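Local coordinates for protein putative xanthine dehydrogenase YAGS fad-binding subunit (Escherichia coli, PDB 5G5G) that probably oxidises aldehydes to carboxylic acids, as the molybdenum cofactor-binding subunit of a periplasmic three-subunit enzyme of the xanthine dehydrogenase family, at residues Q455-T463 with A480-V491; G469-Q478 with L617-Q625. All blocks are in the same frame, centred on the assembly; numbering follows the deposited sequence. Where two conformers were deposited one is given.

Contact 1 of 2, residues Q455-T463 with A480-V491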
loop_
_atom_site.group_PDB
_atom_site.type_symbol
_atom_site.label_atom_id
_atom_site.label_comp_id
_atom_site.label_asym_id
_atom_site.label_seq_id
_atom_site.Cartn_x
_atom_site.Cartn_y
_atom_site.Cartn_z
ATOM N N GLN C 455 14.357 39.847 10.675
ATOM C CA GLN C 455 14.845 41.198 10.295
ATOM C C GLN C 455 14.897 41.445 8.776
ATOM O O GLN C 455 14.742 42.583 8.328
ATOM C CB GLN C 455 16.210 41.480 10.935
ATOM C CG GLN C 455 16.151 41.593 12.456
ATOM C CD GLN C 455 17.383 42.265 13.043
ATOM O OE1 GLN C 455 18.457 41.674 13.079
ATOM N NE2 GLN C 455 17.224 43.478 13.519
ATOM N N ASN C 456 15.083 40.382 7.988
ATOM C CA ASN C 456 15.016 40.480 6.518
ATOM C C ASN C 456 13.619 40.447 5.886
ATOM O O ASN C 456 13.501 40.356 4.668
ATOM C CB ASN C 456 15.880 39.384 5.900
ATOM C CG ASN C 456 15.347 37.969 6.163
ATOM O OD1 ASN C 456 14.243 37.768 6.689
ATOM N ND2 ASN C 456 16.154 36.980 5.812
ATOM N N GLY C 457 12.568 40.495 6.699
ATOM C CA GLY C 457 11.188 40.504 6.196
ATOM C C GLY C 457 10.541 39.131 6.008
ATOM O O GLY C 457 9.349 39.053 5.712
ATOM N N THR C 458 11.312 38.048 6.153
ATOM C CA THR C 458 10.761 36.701 6.016
ATOM C C THR C 458 10.099 36.273 7.335
ATOM O O THR C 458 10.324 36.883 8.392
ATOM C CB THR C 458 11.837 35.673 5.672
ATOM O OG1 THR C 458 12.781 35.604 6.741
ATOM C CG2 THR C 458 12.547 36.028 4.338
ATOM N N VAL C 459 9.272 35.224 7.252
ATOM C CA VAL C 459 8.469 34.781 8.381
ATOM C C VAL C 459 8.874 33.323 8.649
ATOM O O VAL C 459 9.133 32.555 7.697
ATOM C CB VAL C 459 6.967 34.919 8.077
ATOM C CG1 VAL C 459 6.122 34.201 9.133
ATOM C CG2 VAL C 459 6.585 36.381 7.968
ATOM N N THR C 460 9.018 32.962 9.925
ATOM C CA THR C 460 9.356 31.583 10.298
ATOM C C THR C 460 8.237 30.997 11.169
ATOM O O THR C 460 7.889 31.594 12.169
ATOM C CB THR C 460 10.687 31.525 11.066
ATOM O OG1 THR C 460 11.713 32.168 10.272
ATOM C CG2 THR C 460 11.077 30.100 11.362
ATOM N N VAL C 461 7.683 29.872 10.789
ATOM C CA VAL C 461 6.655 29.190 11.564
ATOM C C VAL C 461 7.280 27.924 12.159
ATOM O O VAL C 461 7.906 27.181 11.426
ATOM C CB VAL C 461 5.471 28.776 10.702
ATOM C CG1 VAL C 461 4.484 27.923 11.480
ATOM C CG2 VAL C 461 4.788 30.015 10.115
ATOM N N GLU C 462 7.129 27.740 13.475
ATOM C CA GLU C 462 7.536 26.492 14.139
ATOM C C GLU C 462 6.349 25.884 14.872
ATOM O O GLU C 462 5.726 26.547 15.697
ATOM C CB GLU C 462 8.626 26.747 15.152
ATOM C CG GLU C 462 9.911 27.317 14.522
ATOM C CD GLU C 462 10.855 27.998 15.493
ATOM O OE1 GLU C 462 10.403 28.626 16.484
ATOM O OE2 GLU C 462 12.056 27.964 15.216
ATOM N N THR C 463 6.099 24.616 14.626
ATOM C CA THR C 463 5.110 23.862 15.399
ATOM C C THR C 463 5.424 22.359 15.293
ATOM O O THR C 463 5.983 21.919 14.298
ATOM C CB THR C 463 3.685 24.210 14.923
ATOM O OG1 THR C 463 2.730 23.448 15.659
ATOM C CG2 THR C 463 3.523 23.982 13.392
ATOM N N ALA C 480 0.205 31.754 7.509
ATOM C CA ALA C 480 1.065 32.823 7.944
ATOM C C ALA C 480 1.226 33.949 6.906
ATOM O O ALA C 480 1.187 35.135 7.238
ATOM C CB ALA C 480 2.405 32.280 8.369
ATOM N N ALA C 481 1.392 33.563 5.634
ATOM C CA ALA C 481 1.512 34.540 4.582
ATOM C C ALA C 481 0.260 35.447 4.535
ATOM O O ALA C 481 0.353 36.670 4.357
ATOM C CB ALA C 481 1.719 33.829 3.246
ATOM N N GLU C 482 -0.913 34.821 4.624
ATOM C CA GLU C 482 -2.164 35.542 4.586
ATOM C C GLU C 482 -2.251 36.533 5.729
ATOM O O GLU C 482 -2.631 37.691 5.532
ATOM C CB GLU C 482 -3.353 34.587 4.685
ATOM C CG GLU C 482 -4.686 35.276 4.409
ATOM C CD GLU C 482 -4.972 35.425 2.917
ATOM O OE1 GLU C 482 -5.019 34.365 2.216
ATOM O OE2 GLU C 482 -5.166 36.565 2.465
ATOM N N MET C 483 -1.912 36.066 6.924
ATOM C CA MET C 483 -2.048 36.906 8.141
ATOM C C MET C 483 -1.086 38.092 8.180
ATOM O O MET C 483 -1.416 39.142 8.725
ATOM C CB MET C 483 -1.861 36.032 9.361
ATOM C CG MET C 483 -2.969 35.019 9.583
ATOM S SD MET C 483 -4.563 35.743 9.925
ATOM C CE MET C 483 -4.392 36.419 11.578
ATOM N N LEU C 484 0.104 37.912 7.619
ATOM C CA LEU C 484 1.171 38.895 7.714
ATOM C C LEU C 484 1.323 39.735 6.467
ATOM O O LEU C 484 2.071 40.705 6.494
ATOM C CB LEU C 484 2.502 38.218 8.118
ATOM C CG LEU C 484 2.434 37.726 9.570
ATOM C CD1 LEU C 484 3.484 36.683 9.814
ATOM C CD2 LEU C 484 2.624 38.859 10.540
ATOM N N GLY C 485 0.598 39.402 5.392
ATOM C CA GLY C 485 0.644 40.163 4.133
ATOM C C GLY C 485 1.954 39.983 3.358
ATOM O O GLY C 485 2.412 40.916 2.682
ATOM N N VAL C 486 2.575 38.812 3.484
ATOM C CA VAL C 486 3.841 38.517 2.794
ATOM C C VAL C 486 3.621 37.434 1.727
ATOM O O VAL C 486 2.600 36.733 1.760
ATOM C CB VAL C 486 4.998 38.127 3.718
ATOM C CG1 VAL C 486 5.321 39.268 4.664
ATOM C CG2 VAL C 486 4.714 36.833 4.473
ATOM N N PRO C 487 4.551 37.353 0.737
ATOM C CA PRO C 487 4.370 36.339 -0.313
ATOM C C PRO C 487 4.559 34.965 0.313
ATOM O O PRO C 487 5.344 34.847 1.252
ATOM C CB PRO C 487 5.522 36.646 -1.302
ATOM C CG PRO C 487 5.920 38.062 -1.032
ATOM C CD PRO C 487 5.727 38.207 0.465
ATOM N N LEU C 488 3.893 33.967 -0.222
ATOM C CA LEU C 488 4.083 32.596 0.241
ATOM C C LEU C 488 5.573 32.191 0.308
ATOM O O LEU C 488 6.006 31.547 1.282
ATOM C CB LEU C 488 3.322 31.627 -0.645
ATOM C CG LEU C 488 3.423 30.150 -0.265
ATOM C CD1 LEU C 488 2.866 29.900 1.133
ATOM C CD2 LEU C 488 2.652 29.371 -1.327
ATOM N N GLU C 489 6.360 32.586 -0.695
ATOM C CA GLU C 489 7.749 32.117 -0.810
ATOM C C GLU C 489 8.679 32.737 0.272
ATOM O O GLU C 489 9.822 32.323 0.426
ATOM C CB GLU C 489 8.301 32.297 -2.242
ATOM C CG GLU C 489 8.314 33.717 -2.727
ATOM C CD GLU C 489 6.994 34.191 -3.408
ATOM O OE1 GLU C 489 5.877 33.562 -3.245
ATOM O OE2 GLU C 489 7.106 35.232 -4.126
ATOM N N GLN C 490 8.157 33.677 1.056
ATOM C CA GLN C 490 8.931 34.263 2.143
ATOM C C GLN C 490 8.645 33.650 3.520
ATOM O O GLN C 490 9.090 34.179 4.558
ATOM C CB GLN C 490 8.686 35.782 2.153
ATOM C CG GLN C 490 9.527 36.518 1.105
ATOM C CD GLN C 490 9.570 38.028 1.312
ATOM O OE1 GLN C 490 9.617 38.538 2.452
ATOM N NE2 GLN C 490 9.566 38.760 0.201
ATOM N N VAL C 491 7.905 32.556 3.551
ATOM C CA VAL C 491 7.571 31.912 4.800
ATOM C C VAL C 491 8.312 30.582 4.884
ATOM O O VAL C 491 8.243 29.760 3.955
ATOM C CB VAL C 491 6.059 31.657 4.919
ATOM C CG1 VAL C 491 5.716 31.051 6.260
ATOM C CG2 VAL C 491 5.277 32.979 4.712
#

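Contact 2 of 2, residues G469-Q478 with L617-Q625. With MCN (pterin cytosine dinucleotide), chain Y.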
loop_
_atom_site.group_PDB
_atom_site.type_symbol
_atom_site.label_atom_id
_atom_site.label_comp_id
_atom_site.label_asym_id
_atom_site.label_seq_id
_atom_site.Cartn_x
_atom_site.Cartn_y
_atom_site.Cartn_z
ATOM N N GLY C 469 2.208 13.694 4.259
ATOM C CA GLY C 469 1.774 13.737 2.859
ATOM C C GLY C 469 0.456 14.509 2.705
ATOM O O GLY C 469 -0.048 14.695 1.576
ATOM N N THR C 470 -0.065 14.995 3.829
ATOM C CA THR C 470 -1.313 15.762 3.817
ATOM C C THR C 470 -1.179 17.139 3.154
ATOM O O THR C 470 -2.081 17.578 2.442
ATOM C CB THR C 470 -1.810 15.867 5.256
ATOM O OG1 THR C 470 -0.627 16.079 6.053
ATOM C CG2 THR C 470 -2.525 14.602 5.706
ATOM N N GLY C 471 -0.041 17.801 3.351
ATOM C CA GLY C 471 0.161 19.217 2.946
ATOM C C GLY C 471 0.311 20.248 4.035
ATOM O O GLY C 471 0.369 21.429 3.751
ATOM N N SER C 472 0.440 19.819 5.287
ATOM C CA SER C 472 0.561 20.725 6.391
ATOM C C SER C 472 1.638 21.810 6.176
ATOM O O SER C 472 1.391 22.972 6.522
ATOM C CB SER C 472 0.865 19.961 7.661
ATOM O OG SER C 472 -0.048 18.915 7.911
ATOM N N TYR C 473 2.827 21.443 5.683
ATOM C CA TYR C 473 3.875 22.470 5.426
ATOM C C TYR C 473 3.255 23.639 4.657
ATOM O O TYR C 473 3.450 24.807 5.009
ATOM C CB TYR C 473 5.064 21.974 4.615
ATOM C CG TYR C 473 6.086 21.181 5.425
ATOM C CD1 TYR C 473 7.028 21.849 6.250
ATOM C CD2 TYR C 473 6.194 19.774 5.299
ATOM C CE1 TYR C 473 7.991 21.144 6.951
ATOM C CE2 TYR C 473 7.144 19.080 6.027
ATOM C CZ TYR C 473 8.053 19.768 6.838
ATOM O OH TYR C 473 9.020 19.070 7.599
ATOM N N THR C 474 2.577 23.306 3.554
ATOM C CA THR C 474 2.056 24.295 2.645
ATOM C C THR C 474 0.907 25.133 3.212
ATOM O O THR C 474 0.941 26.347 3.164
ATOM C CB THR C 474 1.673 23.611 1.343
ATOM O OG1 THR C 474 2.797 22.844 0.945
ATOM C CG2 THR C 474 1.320 24.596 0.304
ATOM N N ILE C 475 -0.084 24.498 3.783
ATOM C CA ILE C 475 -1.188 25.239 4.363
ATOM C C ILE C 475 -0.827 26.095 5.579
ATOM O O ILE C 475 -1.402 27.169 5.768
ATOM C CB ILE C 475 -2.424 24.363 4.647
ATOM C CG1 ILE C 475 -2.117 23.222 5.646
ATOM C CG2 ILE C 475 -2.961 23.889 3.295
ATOM C CD1 ILE C 475 -3.366 22.611 6.306
ATOM N N LEU C 476 0.167 25.660 6.358
ATOM C CA LEU C 476 0.664 26.502 7.438
ATOM C C LEU C 476 1.413 27.712 6.867
ATOM O O LEU C 476 1.230 28.832 7.369
ATOM C CB LEU C 476 1.567 25.708 8.390
ATOM C CG LEU C 476 0.781 24.628 9.172
ATOM C CD1 LEU C 476 1.691 23.570 9.779
ATOM C CD2 LEU C 476 -0.026 25.230 10.306
ATOM N N ALA C 477 2.195 27.516 5.788
ATOM C CA ALA C 477 2.831 28.662 5.103
ATOM C C ALA C 477 1.784 29.641 4.539
ATOM O O ALA C 477 1.873 30.866 4.708
ATOM C CB ALA C 477 3.771 28.174 4.010
ATOM N N GLN C 478 0.742 29.091 3.941
ATOM C CA GLN C 478 -0.317 29.933 3.376
ATOM C C GLN C 478 -1.011 30.785 4.440
ATOM O O GLN C 478 -1.336 31.994 4.196
ATOM C CB GLN C 478 -1.322 29.111 2.623
ATOM C CG GLN C 478 -0.776 28.439 1.351
ATOM C CD GLN C 478 -1.769 27.421 0.766
ATOM O OE1 GLN C 478 -1.625 26.202 0.906
ATOM N NE2 GLN C 478 -2.810 27.932 0.111
ATOM N N LEU C 617 -8.508 24.956 2.267
ATOM C CA LEU C 617 -7.317 25.746 2.465
ATOM C C LEU C 617 -6.351 25.703 1.260
ATOM O O LEU C 617 -5.693 26.696 0.957
ATOM C CB LEU C 617 -6.664 25.352 3.772
ATOM C CG LEU C 617 -7.498 25.482 5.065
ATOM C CD1 LEU C 617 -6.733 25.033 6.319
ATOM C CD2 LEU C 617 -8.009 26.898 5.246
ATOM N N ASN C 618 -6.294 24.572 0.576
ATOM C CA ASN C 618 -5.526 24.449 -0.655
ATOM C C ASN C 618 -6.200 23.445 -1.540
ATOM O O ASN C 618 -6.165 22.228 -1.271
ATOM C CB ASN C 618 -4.078 24.049 -0.349
ATOM C CG ASN C 618 -3.245 23.942 -1.576
ATOM O OD1 ASN C 618 -3.692 23.405 -2.601
ATOM N ND2 ASN C 618 -1.982 24.387 -1.475
ATOM N N PRO C 619 -6.895 23.926 -2.587
ATOM C CA PRO C 619 -7.707 22.967 -3.349
ATOM C C PRO C 619 -6.886 21.896 -4.062
ATOM O O PRO C 619 -7.424 20.827 -4.347
ATOM C CB PRO C 619 -8.428 23.836 -4.354
ATOM C CG PRO C 619 -8.548 25.180 -3.643
ATOM C CD PRO C 619 -7.277 25.320 -2.851
ATOM N N LYS C 620 -5.602 22.158 -4.335
ATOM C CA LYS C 620 -4.742 21.147 -4.994
ATOM C C LYS C 620 -4.369 20.023 -4.047
ATOM O O LYS C 620 -4.551 18.841 -4.355
ATOM C CB LYS C 620 -3.490 21.781 -5.616
ATOM C CG LYS C 620 -2.689 20.736 -6.426
ATOM C CD LYS C 620 -1.852 21.326 -7.534
ATOM C CE LYS C 620 -0.752 22.165 -7.000
ATOM N NZ LYS C 620 0.028 22.734 -8.130
ATOM N N THR C 621 -3.895 20.379 -2.853
ATOM C CA THR C 621 -3.534 19.338 -1.909
ATOM C C THR C 621 -4.773 18.682 -1.323
ATOM O O THR C 621 -4.745 17.477 -1.044
ATOM C CB THR C 621 -2.606 19.850 -0.818
ATOM O OG1 THR C 621 -3.203 20.966 -0.124
ATOM C CG2 THR C 621 -1.282 20.362 -1.418
ATOM N N ALA C 622 -5.874 19.437 -1.210
ATOM C CA ALA C 622 -7.158 18.848 -0.760
ATOM C C ALA C 622 -7.659 17.848 -1.816
ATOM O O ALA C 622 -8.132 16.747 -1.480
ATOM C CB ALA C 622 -8.204 19.903 -0.472
ATOM N N ARG C 623 -7.600 18.227 -3.079
ATOM C CA ARG C 623 -7.983 17.281 -4.119
ATOM C C ARG C 623 -7.117 16.011 -4.038
ATOM O O ARG C 623 -7.636 14.908 -4.139
ATOM C CB ARG C 623 -7.937 17.891 -5.487
ATOM C CG ARG C 623 -8.236 16.861 -6.568
ATOM C CD ARG C 623 -8.384 17.490 -7.910
ATOM N NE ARG C 623 -8.601 16.442 -8.924
ATOM C CZ ARG C 623 -7.613 15.720 -9.443
ATOM N NH1 ARG C 623 -6.370 15.935 -9.073
ATOM N NH2 ARG C 623 -7.873 14.794 -10.350
ATOM N N SER C 624 -5.815 16.185 -3.809
ATOM C CA SER C 624 -4.965 14.998 -3.663
ATOM C C SER C 624 -5.411 14.076 -2.553
ATOM O O SER C 624 -5.369 12.847 -2.694
ATOM C CB SER C 624 -3.510 15.432 -3.512
ATOM O OG SER C 624 -2.999 15.852 -4.804
ATOM N N GLN C 625 -5.821 14.669 -1.462
ATOM C CA GLN C 625 -6.303 13.873 -0.378
ATOM C C GLN C 625 -7.507 13.001 -0.763
ATOM O O GLN C 625 -7.625 11.899 -0.362
ATOM C CB GLN C 625 -6.762 14.761 0.766
ATOM C CG GLN C 625 -5.634 15.340 1.585
ATOM C CD GLN C 625 -4.861 14.249 2.284
ATOM O OE1 GLN C 625 -3.791 13.881 1.859
ATOM N NE2 GLN C 625 -5.438 13.722 3.285
HETATM N N1 MCN Y . -7.108 20.382 3.603
HETATM C C2 MCN Y . -7.317 21.658 2.910
HETATM N N3 MCN Y . -8.551 22.240 3.598
HETATM C C4 MCN Y . -9.398 21.764 4.496
HETATM C C5 MCN Y . -8.897 20.498 5.133
HETATM C C6 MCN Y . -7.874 19.874 4.627
HETATM O O2 MCN Y . -6.726 22.148 2.098
HETATM N N4 MCN Y . -10.491 22.282 4.933
HETATM C "C1'" MCN Y . -6.082 19.588 2.947
HETATM C C2D MCN Y . -4.635 20.108 3.287
HETATM O "O2'" MCN Y . -3.740 19.759 2.234
HETATM C "C3'" MCN Y . -4.404 19.325 4.478
HETATM C C4D MCN Y . -4.971 17.843 4.318
HETATM O O4D MCN Y . -6.126 18.241 3.434
HETATM O "O3'" MCN Y . -3.017 19.149 4.944
HETATM C "C5'" MCN Y . -5.507 17.066 5.370
HETATM O "O5'" MCN Y . -6.025 17.830 6.432
HETATM P PA MCN Y . -6.982 17.141 7.440
HETATM O O1A MCN Y . -7.109 18.083 8.636
HETATM O O2A MCN Y . -8.188 16.625 6.737
HETATM O O3A MCN Y . -6.120 15.784 7.946
HETATM P PB MCN Y . -5.018 15.818 9.080
HETATM O O1B MCN Y . -5.635 15.616 10.396
HETATM O O2B MCN Y . -4.112 16.985 8.864
HETATM O O3B MCN Y . -4.188 14.569 8.606
HETATM C C10 MCN Y . -4.612 13.208 9.039
HETATM C "C9'" MCN Y . -5.340 12.443 7.992
HETATM C "C8'" MCN Y . -5.843 11.065 8.690
HETATM S "S8'" MCN Y . -6.529 11.079 10.219
HETATM C "C7'" MCN Y . -5.508 10.024 8.102
HETATM S "S7'" MCN Y . -5.791 8.409 8.814
HETATM C "C6'" MCN Y . -5.052 9.991 6.611
HETATM C C7 MCN Y . -5.274 11.483 6.070
HETATM O "O9'" MCN Y . -4.652 12.422 6.850
HETATM N "N5'" MCN Y . -3.518 9.760 6.729
HETATM C C4A MCN Y . -2.664 10.050 5.533
HETATM N "N8'" MCN Y . -4.617 11.558 4.748
HETATM C C4B MCN Y . -3.365 11.080 4.582
HETATM N "N1'" MCN Y . -2.722 11.316 3.367
HETATM C "C2'" MCN Y . -1.355 11.078 3.180
HETATM N "N2'" MCN Y . -0.776 11.270 2.095
HETATM N "N3'" MCN Y . -0.817 10.170 4.049
HETATM C "C4'" MCN Y . -1.241 9.756 5.302
HETATM O "O4'" MCN Y . -0.784 9.000 6.179
HETATM O O HOH W 1 -2.648 16.027 0.124
#

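Contact 1 of 2, residues Q455-T463 with A480-V491
Val459 and Val491 lie side by side as a parallel bridge, CA to CA 4.7 Å, and the axis of strand 459-462 runs at 132° to that of the helical piece 480-484, coming within 10.0 Å of it. These elements belong to a beta-alpha-beta crossover: the chain leaves strand 459-462, returns through helix 472-484 and enters strand 491-494, the outermost strand, within this chain, of a mixed sheet. Val459 N donates to Gln490 O over 2.9 Å, almost straight (167° at the hydrogen) and nearly along the C=O axis. The CA-H of Val491 in turn points at Val459 O, and Ala492 carries the backbone pairing onward.

Val459, Val461 and Val491 present their side chains to the helix side of the sheet. With CG1 anti to its backbone N (chi1 169°) and CG2 beside that N, Val459 brings both methyls against one branch of Leu484. Val459 CG2 lies 3.6 Å and Val459 CG1 3.7 Å from Leu484 CD1. CG2 of Val459 also touches Val486 CG2, so the strand residue meets both the helix end and the turn after it, which passes through Gly485 with its positive phi. Farther along the strand, CG2 of Val461 lies 3.7 Å from Ala480 CB and also reaches CG1 of Val491. Leu484 continues onto Ile530 of helix 511-534, while Val459 packs on Val451 and Leu453 of the neighbouring strand.

Where the strand begins, CB of Thr458 rests near Gln490 O, and the preceding bend is an Asx turn. Asn456 OD1 is gripped twice: Thr458 N, 3.0 Å from it, stands above the carbonyl plane, whereas Thr458 OG1 lies in that plane, on a lone pair of OD1, at 2.6 Å.

Contact 2 of 2, residues G469-Q478 with L617-Q625
Thr470 O faces Thr621 O through one water, 2.8 Å from each, and also accepts from the ribose hydroxyl O2' of the pterin cytosine dinucleotide at 2.7 Å. Thr621 OG1 lies equally near that hydroxyl. At Gly471, whose backbone angles already call for glycine, a CB would crowd Thr621 CB and collide with O2'. Thr474 brings CG2 against Asn618 ND2, its OG1 being engaged by Ile25 N. Ile475 CG2 lies 3.8 Å from Asn618 CB and also touches Leu617 CB, while its CD1 reaches the ribose. Here a capped helix start reads the cofactor's base: Leu617 N donates to cytosine N3 (3.0 Å, 175°) and Asn618 N to O2 (2.9 Å), as Asn618 N-caps helix 619-638 through OD1, which accepts from Thr621 N. Gln478 then holds the cap residue, OE1 accepting from Asn618 ND2 over 3.0 Å, with the two amide planes 86° apart. Asn618 ND2 sits 39° out of the Gln478 carbonyl plane, off its lone pairs. Gln478 NE2 donates to Val17 O and, weakly, to Leu617 O. Shortening Gln478 to alanine would probably cost Asn618 ND2 one of its two acceptors, His22 O remaining, and Val17 O this donor.

Overall arrangement
Helix 472-484 is the element common to both contacts, whose centres lie about 17 Å apart on one side of the chain's centre. Along the sequence their segments alternate: 455-463, 469-478, 480-491, then 617-625 far downstream. Contact 1 packs the C-terminal end of the helix against strand 459-462, next to the sheet's outer strand, about 13 Å from the dinucleotide at the side chain of Val461; contact 2 joins its N-terminal half, and the loop before it, to the start of helix 619-638 at the cofactor itself. The two also meet directly, Leu488 CD1 packing 3.5 Å from Ala477 CB. One helix thus connects the outlying beta-alpha-beta unit with the pocket for the pterin cytosine dinucleotide.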